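Local coordinates for protein ribose-phosphate pyrophosphokinase (Sulfolobus solfataricus, PDB 4TWB) that catalyses the transfer of a pyrophosphoryl group from ATP to ribose 5-phosphate, making the nucleotide precursor PRPP, at residues Ile152-Arg166 / Ile175-Glu187. Numbering follows the deposited sequence.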
loop_
_atom_site.group_PDB
_atom_site.type_symbol
_atom_site.label_atom_id
_atom_site.label_comp_id
_atom_site.label_asym_id
_atom_site.label_seq_id
_atom_site.Cartn_x
_atom_site.Cartn_y
_atom_site.Cartn_z
ATOM N N ILE A 152 8.868 23.550 24.533
ATOM C CA ILE A 152 9.145 24.930 24.168
ATOM C C ILE A 152 9.686 25.721 25.372
ATOM O O ILE A 152 10.689 26.415 25.247
ATOM C CB ILE A 152 7.910 25.637 23.611
ATOM C CG1 ILE A 152 7.566 25.097 22.231
ATOM C CG2 ILE A 152 8.143 27.142 23.533
ATOM C CD1 ILE A 152 6.330 25.742 21.624
ATOM N N LYS A 153 9.038 25.592 26.531
ATOM C CA LYS A 153 9.436 26.330 27.722
ATOM C C LYS A 153 10.835 25.979 28.194
ATOM O O LYS A 153 11.543 26.840 28.709
ATOM C CB LYS A 153 8.445 26.142 28.875
ATOM C CG LYS A 153 8.864 26.846 30.180
ATOM C CD LYS A 153 7.988 28.052 30.552
ATOM C CE LYS A 153 8.180 29.261 29.637
ATOM N NZ LYS A 153 7.172 30.335 29.923
ATOM N N GLU A 154 11.234 24.723 28.031
ATOM C CA GLU A 154 12.583 24.303 28.410
ATOM C C GLU A 154 13.647 24.907 27.504
ATOM O O GLU A 154 14.719 25.289 27.966
ATOM C CB GLU A 154 12.720 22.786 28.367
ATOM C CG GLU A 154 11.927 22.042 29.421
ATOM C CD GLU A 154 12.083 20.532 29.298
ATOM O OE1 GLU A 154 12.904 20.082 28.462
ATOM O OE2 GLU A 154 11.385 19.800 30.038
ATOM N N ILE A 155 13.337 25.007 26.218
ATOM C CA ILE A 155 14.332 25.305 25.192
ATOM C C ILE A 155 14.311 26.750 24.718
ATOM O O ILE A 155 15.292 27.253 24.184
ATOM C CB ILE A 155 14.109 24.407 23.977
ATOM C CG1 ILE A 155 14.351 22.956 24.356
ATOM C CG2 ILE A 155 15.002 24.814 22.818
ATOM C CD1 ILE A 155 13.673 21.999 23.418
ATOM N N ILE A 156 13.191 27.425 24.917
ATOM C CA ILE A 156 13.049 28.768 24.389
ATOM C C ILE A 156 12.836 29.820 25.464
ATOM O O ILE A 156 11.838 29.799 26.192
ATOM C CB ILE A 156 11.957 28.812 23.313
ATOM C CG1 ILE A 156 12.261 27.729 22.269
ATOM C CG2 ILE A 156 11.863 30.204 22.699
ATOM C CD1 ILE A 156 11.908 28.094 20.871
ATOM N N GLU A 157 13.804 30.728 25.560
ATOM C CA GLU A 157 13.759 31.829 26.503
ATOM C C GLU A 157 13.004 32.991 25.862
ATOM O O GLU A 157 13.453 33.543 24.862
ATOM C CB GLU A 157 15.190 32.246 26.836
ATOM C CG GLU A 157 15.352 33.041 28.120
ATOM C CD GLU A 157 16.799 33.426 28.375
ATOM O OE1 GLU A 157 17.562 33.537 27.388
ATOM O OE2 GLU A 157 17.172 33.615 29.554
ATOM N N ASP A 158 11.856 33.352 26.423
ATOM C CA ASP A 158 11.013 34.416 25.853
ATOM C C ASP A 158 10.396 33.995 24.503
ATOM O O ASP A 158 10.784 34.494 23.444
ATOM C CB ASP A 158 11.802 35.731 25.715
ATOM C CG ASP A 158 10.910 36.931 25.437
ATOM O OD1 ASP A 158 11.390 37.891 24.796
ATOM O OD2 ASP A 158 9.735 36.917 25.861
ATOM N N PRO A 159 9.419 33.076 24.546
ATOM C CA PRO A 159 8.801 32.540 23.339
ATOM C C PRO A 159 7.662 33.398 22.808
ATOM O O PRO A 159 6.817 33.862 23.560
ATOM C CB PRO A 159 8.215 31.206 23.819
ATOM C CG PRO A 159 8.596 31.072 25.271
ATOM C CD PRO A 159 8.876 32.436 25.750
ATOM N N PHE A 160 7.646 33.608 21.504
ATOM C CA PHE A 160 6.456 34.085 20.829
ATOM C C PHE A 160 5.972 32.954 19.909
ATOM O O PHE A 160 6.751 32.352 19.177
ATOM C CB PHE A 160 6.754 35.350 20.025
ATOM C CG PHE A 160 5.543 35.949 19.369
ATOM C CD1 PHE A 160 4.867 37.001 19.960
ATOM C CD2 PHE A 160 5.073 35.446 18.170
ATOM C CE1 PHE A 160 3.755 37.545 19.362
ATOM C CE2 PHE A 160 3.962 35.980 17.573
ATOM C CZ PHE A 160 3.299 37.036 18.167
ATOM N N ILE A 161 4.689 32.650 19.948
ATOM C CA ILE A 161 4.186 31.519 19.187
ATOM C C ILE A 161 3.393 31.942 17.960
ATOM O O ILE A 161 2.334 32.557 18.066
ATOM C CB ILE A 161 3.398 30.567 20.079
ATOM C CG1 ILE A 161 4.395 29.738 20.892
ATOM C CG2 ILE A 161 2.508 29.668 19.254
ATOM C CD1 ILE A 161 3.870 29.296 22.214
ATOM N N LEU A 162 3.936 31.610 16.791
ATOM C CA LEU A 162 3.426 32.091 15.511
ATOM C C LEU A 162 2.834 30.952 14.699
ATOM O O LEU A 162 3.505 29.953 14.442
ATOM C CB LEU A 162 4.560 32.728 14.709
ATOM C CG LEU A 162 4.259 33.871 13.741
ATOM C CD1 LEU A 162 5.193 33.751 12.559
ATOM C CD2 LEU A 162 2.823 33.845 13.287
ATOM N N ALA A 163 1.577 31.113 14.291
ATOM C CA ALA A 163 0.884 30.139 13.443
ATOM C C ALA A 163 0.909 30.592 11.981
ATOM O O ALA A 163 0.521 31.711 11.681
ATOM C CB ALA A 163 -0.544 29.968 13.916
ATOM N N PRO A 164 1.369 29.720 11.069
ATOM C CA PRO A 164 1.610 30.067 9.664
ATOM C C PRO A 164 0.362 30.493 8.901
ATOM O O PRO A 164 0.484 31.217 7.913
ATOM C CB PRO A 164 2.175 28.775 9.075
ATOM C CG PRO A 164 2.718 28.040 10.235
ATOM C CD PRO A 164 1.792 28.347 11.367
ATOM N N ASP A 165 -0.809 30.052 9.345
ATOM C CA ASP A 165 -2.073 30.434 8.709
ATOM C C ASP A 165 -3.193 30.383 9.736
ATOM O O ASP A 165 -2.965 29.974 10.870
ATOM C CB ASP A 165 -2.400 29.545 7.486
ATOM C CG ASP A 165 -2.169 28.051 7.740
ATOM O OD1 ASP A 165 -2.811 27.485 8.653
ATOM O OD2 ASP A 165 -1.358 27.438 7.003
ATOM N N ARG A 166 -4.398 30.799 9.364
ATOM C CA ARG A 166 -5.497 30.741 10.325
ATOM C C ARG A 166 -5.824 29.298 10.728
ATOM O O ARG A 166 -6.386 29.050 11.793
ATOM C CB ARG A 166 -6.744 31.461 9.808
ATOM C CG ARG A 166 -7.813 31.618 10.880
ATOM C CD ARG A 166 -8.795 32.741 10.584
ATOM N NE ARG A 166 -9.643 33.032 11.743
ATOM C CZ ARG A 166 -9.475 34.072 12.557
ATOM N NH1 ARG A 166 -8.493 34.940 12.344
ATOM N NH2 ARG A 166 -10.292 34.249 13.585
ATOM N N ILE A 175 -1.462 26.233 22.794
ATOM C CA ILE A 175 -0.107 25.941 23.248
ATOM C C ILE A 175 0.461 27.159 23.963
ATOM O O ILE A 175 1.027 27.042 25.045
ATOM C CB ILE A 175 0.820 25.511 22.081
ATOM C CG1 ILE A 175 0.537 24.066 21.665
ATOM C CG2 ILE A 175 2.276 25.625 22.465
ATOM C CD1 ILE A 175 1.239 23.633 20.384
ATOM N N ALA A 176 0.292 28.333 23.362
ATOM C CA ALA A 176 0.783 29.581 23.951
ATOM C C ALA A 176 0.090 29.921 25.261
ATOM O O ALA A 176 0.734 30.380 26.186
ATOM C CB ALA A 176 0.652 30.740 22.964
ATOM N N GLU A 177 -1.220 29.701 25.344
ATOM C CA GLU A 177 -1.957 30.061 26.555
ATOM C C GLU A 177 -1.509 29.234 27.749
ATOM O O GLU A 177 -1.491 29.716 28.871
ATOM C CB GLU A 177 -3.477 29.975 26.354
ATOM C CG GLU A 177 -4.021 31.122 25.510
ATOM C CD GLU A 177 -5.532 31.136 25.418
ATOM O OE1 GLU A 177 -6.159 30.061 25.567
ATOM O OE2 GLU A 177 -6.090 32.232 25.186
ATOM N N GLU A 178 -1.114 27.994 27.506
ATOM C CA GLU A 178 -0.690 27.126 28.597
ATOM C C GLU A 178 0.676 27.525 29.148
ATOM O O GLU A 178 1.070 27.152 30.258
ATOM C CB GLU A 178 -0.669 25.668 28.149
ATOM C CG GLU A 178 -0.080 24.744 29.192
ATOM C CD GLU A 178 -0.425 23.295 28.967
ATOM O OE1 GLU A 178 -0.895 22.947 27.852
ATOM O OE2 GLU A 178 -0.217 22.514 29.921
ATOM N N ILE A 179 1.399 28.295 28.362
ATOM C CA ILE A 179 2.760 28.647 28.709
ATOM C C ILE A 179 2.813 30.173 28.910
ATOM O O ILE A 179 3.873 30.768 29.112
ATOM C CB ILE A 179 3.716 28.131 27.597
ATOM C CG1 ILE A 179 5.108 27.872 28.139
ATOM C CG2 ILE A 179 3.741 29.062 26.358
ATOM C CD1 ILE A 179 6.151 27.904 27.045
ATOM N N ASN A 180 1.628 30.781 28.875
ATOM C CA ASN A 180 1.429 32.230 29.006
ATOM C C ASN A 180 2.288 33.098 28.094
ATOM O O ASN A 180 2.699 34.196 28.467
ATOM C CB ASN A 180 1.505 32.694 30.462
ATOM C CG ASN A 180 0.146 32.732 31.118
ATOM O OD1 ASN A 180 -0.816 33.269 30.559
ATOM N ND2 ASN A 180 0.052 32.151 32.305
ATOM N N ALA A 181 2.526 32.598 26.886
ATOM C CA ALA A 181 3.276 33.328 25.884
ATOM C C ALA A 181 2.323 34.080 24.954
ATOM O O ALA A 181 1.124 33.782 24.903
ATOM C CB ALA A 181 4.132 32.379 25.112
ATOM N N PRO A 182 2.851 35.082 24.237
ATOM C CA PRO A 182 2.076 35.820 23.237
ATOM C C PRO A 182 1.969 34.972 21.978
ATOM O O PRO A 182 2.865 34.175 21.712
ATOM C CB PRO A 182 2.953 37.047 22.950
ATOM C CG PRO A 182 4.105 36.975 23.908
ATOM C CD PRO A 182 4.231 35.577 24.340
ATOM N N TYR A 183 0.903 35.150 21.211
ATOM C CA TYR A 183 0.714 34.365 20.000
ATOM C C TYR A 183 0.060 35.200 18.915
ATOM O O TYR A 183 -0.686 36.131 19.200
ATOM C CB TYR A 183 -0.137 33.115 20.298
ATOM C CG TYR A 183 -1.571 33.433 20.666
ATOM C CD1 TYR A 183 -2.543 33.533 19.685
ATOM C CD2 TYR A 183 -1.947 33.644 21.982
ATOM C CE1 TYR A 183 -3.850 33.835 19.996
ATOM C CE2 TYR A 183 -3.258 33.948 22.307
ATOM C CZ TYR A 183 -4.207 34.044 21.306
ATOM O OH TYR A 183 -5.518 34.353 21.609
ATOM N N SER A 184 0.343 34.863 17.669
ATOM C CA SER A 184 -0.346 35.484 16.553
ATOM C C SER A 184 -0.317 34.577 15.331
ATOM O O SER A 184 0.305 33.520 15.344
ATOM C CB SER A 184 0.258 36.845 16.226
ATOM O OG SER A 184 -0.584 37.573 15.349
ATOM N N TYR A 185 -1.002 34.994 14.273
ATOM C CA TYR A 185 -1.015 34.224 13.052
ATOM C C TYR A 185 -0.786 35.111 11.834
ATOM O O TYR A 185 -1.123 36.293 11.845
ATOM C CB TYR A 185 -2.328 33.464 12.932
ATOM C CG TYR A 185 -3.479 34.288 12.432
ATOM C CD1 TYR A 185 -4.250 35.038 13.307
ATOM C CD2 TYR A 185 -3.810 34.304 11.084
ATOM C CE1 TYR A 185 -5.317 35.792 12.853
ATOM C CE2 TYR A 185 -4.873 35.053 10.620
ATOM C CZ TYR A 185 -5.624 35.795 11.508
ATOM O OH TYR A 185 -6.683 36.542 11.046
ATOM N N ILE A 186 -0.193 34.530 10.795
ATOM C CA ILE A 186 0.012 35.211 9.527
ATOM C C ILE A 186 -1.266 35.169 8.692
ATOM O O ILE A 186 -1.950 34.151 8.633
ATOM C CB ILE A 186 1.173 34.588 8.758
ATOM C CG1 ILE A 186 2.481 34.835 9.507
ATOM C CG2 ILE A 186 1.254 35.160 7.364
ATOM C CD1 ILE A 186 3.644 34.056 8.947
ATOM N N GLU A 187 -1.582 36.286 8.050
ATOM C CA GLU A 187 -2.868 36.462 7.385
ATOM C C GLU A 187 -2.733 36.503 5.870
ATOM O O GLU A 187 -2.433 37.550 5.293
ATOM C CB GLU A 187 -3.520 37.755 7.873
ATOM C CG GLU A 187 -3.404 37.949 9.377
ATOM C CD GLU A 187 -3.317 39.410 9.792
ATOM O OE1 GLU A 187 -3.692 40.288 8.983
ATOM O OE2 GLU A 187 -2.873 39.675 10.936
#
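I161 drives its CD1 into the end of helix 169-178, 3.6 Å from CB of A176, with CG2 of I175 and of I179 and CB of A181 around the same methyl. Strands 159-163 and 183-185 pair in parallel: I161 N gives a nearly straight bond (175°) to P182 O and I161 O takes S184 N; two residues on, A163 does the same with S184 O and I186 N. I179, its CG1 anti to the backbone N (chi1 -154°), sends CD1 across to K153, 3.4 Å from CB. Y185 sets its CB against CB of A163 (4.0 Å), and its OH takes a weak, strongly bent hydrogen bond (115°) from NH1 of R166. On the other side of the sheet, F160 lays one ring face over P182 O, its CD1 3.6 Å from P182 CB, while CB of S184 meets the ring edge. An alanine here would probably open a gap beside both CB atoms. The strands form a right-handed beta-alpha-beta crossover in the phosphoribosyltransferase domain, and strand 159-163 leads to D165, which probably binds magnesium; strand 183-185 is outermost within the chain, strand 211-216 flanks 159-163, and I186 packs on helix 223-233.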